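Local coordinates for protein CobC (Shigella flexneri 2a, PDB 6NRU) that probably dephosphorylates adenosylcobalamin 5'-phosphate to adenosylcobalamin (vitamin B12) and alpha-ribazole 5'-phosphate to alpha-ribazole, in assembly of the cobalamin nucleotide loop, at residues L54-E59 / V150-V155. Residues are numbered along the deposited sequence; the frame is centred on the assembly and turned at random.
Sequences LCSELE and VSHQGV
Val150 N donates to Leu54 O at 2.9 Å, and Val150 O in turn takes the N-H of Ser56 at 3.1 Å, so Val150 joins strands 52-55 and 146-151 as parallel neighbours with Cys55 as its bridge partner. Between these two bonds the alpha-hydrogen of Cys55 also points at Val150 O, with CA 3.4 Å from that oxygen. Farther along, a side-chain bond takes over: Ser56 OG lies at the edge of the His152 ring, near its plane, and is hydrogen-bonded to NE2 at 3.0 Å. The same hydroxyl oxygen accepts a weak bond from Leu58 N within its own turn. His152 reaches this hydroxyl with CG anti to its carbonyl carbon (chi1 -50°). The Leu58 and His152 side chains cross at about a right angle, CD1 of Leu58 resting obliquely 3.6 Å from both CE1 and NE2 of His152. Back in the sheet, Cys55 and Val150 point to the same face, where SG packs 4.1 Å from Val150 CB. Both segments leave the sheet toward helices 59-69 and 153-163, with Leu58 and His152 at the N-cap positions, at the C-terminal edge of the parallel strands where the histidine phosphatase fold places its active site. The His152 ring meets that of His11, probably the phosphohistidine nucleophile, and touches Glu84, the likely proton donor/acceptor; a sulfate, probably from the crystallisation liquor, lies about 5 Å from the His152 side chain. Engagement by Ser56 and Leu58 probably restrains the imidazole's rotation, consistent with Ser56 being a second-shell residue that helps position His152.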
loop_
_atom_site.group_PDB
_atom_site.type_symbol
_atom_site.label_atom_id
_atom_site.label_comp_id
_atom_site.label_asym_id
_atom_site.label_seq_id
_atom_site.Cartn_x
_atom_site.Cartn_y
_atom_site.Cartn_z
ATOM N N LEU A 54 -2.087 -9.092 -6.699
ATOM C CA LEU A 54 -0.982 -8.208 -7.044
ATOM C C LEU A 54 -0.356 -7.701 -5.755
ATOM O O LEU A 54 -1.060 -7.193 -4.876
ATOM C CB LEU A 54 -1.458 -7.038 -7.906
ATOM C CG LEU A 54 -2.381 -7.389 -9.075
ATOM C CD1 LEU A 54 -2.843 -6.130 -9.789
ATOM C CD2 LEU A 54 -1.686 -8.330 -10.045
ATOM N N CYS A 55 0.959 -7.841 -5.641
ATOM C CA CYS A 55 1.659 -7.583 -4.393
ATOM C C CYS A 55 2.910 -6.760 -4.659
ATOM O O CYS A 55 3.511 -6.841 -5.734
ATOM C CB CYS A 55 2.025 -8.903 -3.698
ATOM S SG CYS A 55 2.777 -8.735 -2.078
ATOM N N SER A 56 3.292 -5.957 -3.673
ATOM C CA SER A 56 4.536 -5.215 -3.782
ATOM C C SER A 56 5.725 -6.151 -3.585
ATOM O O SER A 56 5.594 -7.264 -3.068
ATOM C CB SER A 56 4.576 -4.077 -2.763
ATOM O OG SER A 56 5.316 -4.442 -1.615
ATOM N N GLU A 57 6.900 -5.685 -4.016
ATOM C CA GLU A 57 8.108 -6.497 -3.895
ATOM C C GLU A 57 8.538 -6.665 -2.445
ATOM O O GLU A 57 9.111 -7.702 -2.088
ATOM C CB GLU A 57 9.255 -5.873 -4.692
ATOM C CG GLU A 57 8.996 -5.701 -6.170
ATOM C CD GLU A 57 10.207 -5.156 -6.900
ATOM O OE1 GLU A 57 11.000 -4.418 -6.277
ATOM O OE2 GLU A 57 10.374 -5.474 -8.094
ATOM N N LEU A 58 8.281 -5.663 -1.604
ATOM C CA LEU A 58 8.812 -5.664 -0.248
ATOM C C LEU A 58 8.228 -6.817 0.558
ATOM O O LEU A 58 7.027 -7.095 0.500
ATOM C CB LEU A 58 8.522 -4.327 0.429
ATOM C CG LEU A 58 8.972 -3.102 -0.372
ATOM C CD1 LEU A 58 8.780 -1.841 0.439
ATOM C CD2 LEU A 58 10.421 -3.242 -0.802
ATOM N N GLU A 59 9.098 -7.492 1.316
ATOM C CA GLU A 59 8.723 -8.770 1.912
ATOM C C GLU A 59 7.636 -8.619 2.967
ATOM O O GLU A 59 6.867 -9.559 3.192
ATOM C CB GLU A 59 9.954 -9.455 2.504
ATOM C CG GLU A 59 9.904 -10.969 2.399
ATOM C CD GLU A 59 9.858 -11.443 0.961
ATOM O OE1 GLU A 59 9.211 -12.479 0.700
ATOM O OE2 GLU A 59 10.472 -10.783 0.095
ATOM N N VAL A 150 -2.057 -6.188 -2.290
ATOM C CA VAL A 150 -1.340 -6.118 -1.021
ATOM C C VAL A 150 -0.205 -5.120 -1.200
ATOM O O VAL A 150 0.747 -5.373 -1.950
ATOM C CB VAL A 150 -0.809 -7.489 -0.582
ATOM C CG1 VAL A 150 -0.245 -7.411 0.828
ATOM C CG2 VAL A 150 -1.906 -8.544 -0.671
ATOM N N SER A 151 -0.298 -3.983 -0.511
ATOM C CA SER A 151 0.681 -2.920 -0.693
ATOM C C SER A 151 0.878 -2.118 0.588
ATOM O O SER A 151 0.832 -2.674 1.692
ATOM C CB SER A 151 0.258 -1.998 -1.838
ATOM O OG SER A 151 1.325 -1.155 -2.235
ATOM N N HIS A 152 1.086 -0.811 0.447
ATOM C CA HIS A 152 1.480 0.057 1.546
ATOM C C HIS A 152 0.526 1.237 1.648
ATOM O O HIS A 152 -0.319 1.468 0.778
ATOM C CB HIS A 152 2.921 0.546 1.364
ATOM C CG HIS A 152 3.891 -0.552 1.067
ATOM N ND1 HIS A 152 4.617 -1.188 2.050
ATOM C CD2 HIS A 152 4.242 -1.141 -0.100
ATOM C CE1 HIS A 152 5.380 -2.116 1.501
ATOM N NE2 HIS A 152 5.171 -2.109 0.196
ATOM N N GLN A 153 0.686 1.996 2.733
ATOM C CA GLN A 153 -0.235 3.087 3.033
ATOM C C GLN A 153 -0.187 4.170 1.959
ATOM O O GLN A 153 -1.229 4.634 1.483
ATOM C CB GLN A 153 0.093 3.670 4.409
ATOM C CG GLN A 153 -1.100 4.248 5.144
ATOM C CD GLN A 153 -1.636 5.493 4.475
ATOM O OE1 GLN A 153 -2.844 5.646 4.300
ATOM N NE2 GLN A 153 -0.733 6.389 4.084
ATOM N N GLY A 154 1.018 4.588 1.568
ATOM C CA GLY A 154 1.134 5.641 0.573
ATOM C C GLY A 154 0.641 5.219 -0.797
ATOM O O GLY A 154 0.025 6.010 -1.514
ATOM N N VAL A 155 0.901 3.967 -1.178
ATOM C CA VAL A 155 0.473 3.477 -2.486
ATOM C C VAL A 155 -1.043 3.368 -2.545
ATOM O O VAL A 155 -1.682 3.859 -3.483
ATOM C CB VAL A 155 1.134 2.121 -2.794
ATOM C CG1 VAL A 155 0.550 1.526 -4.063
ATOM C CG2 VAL A 155 2.640 2.272 -2.908
#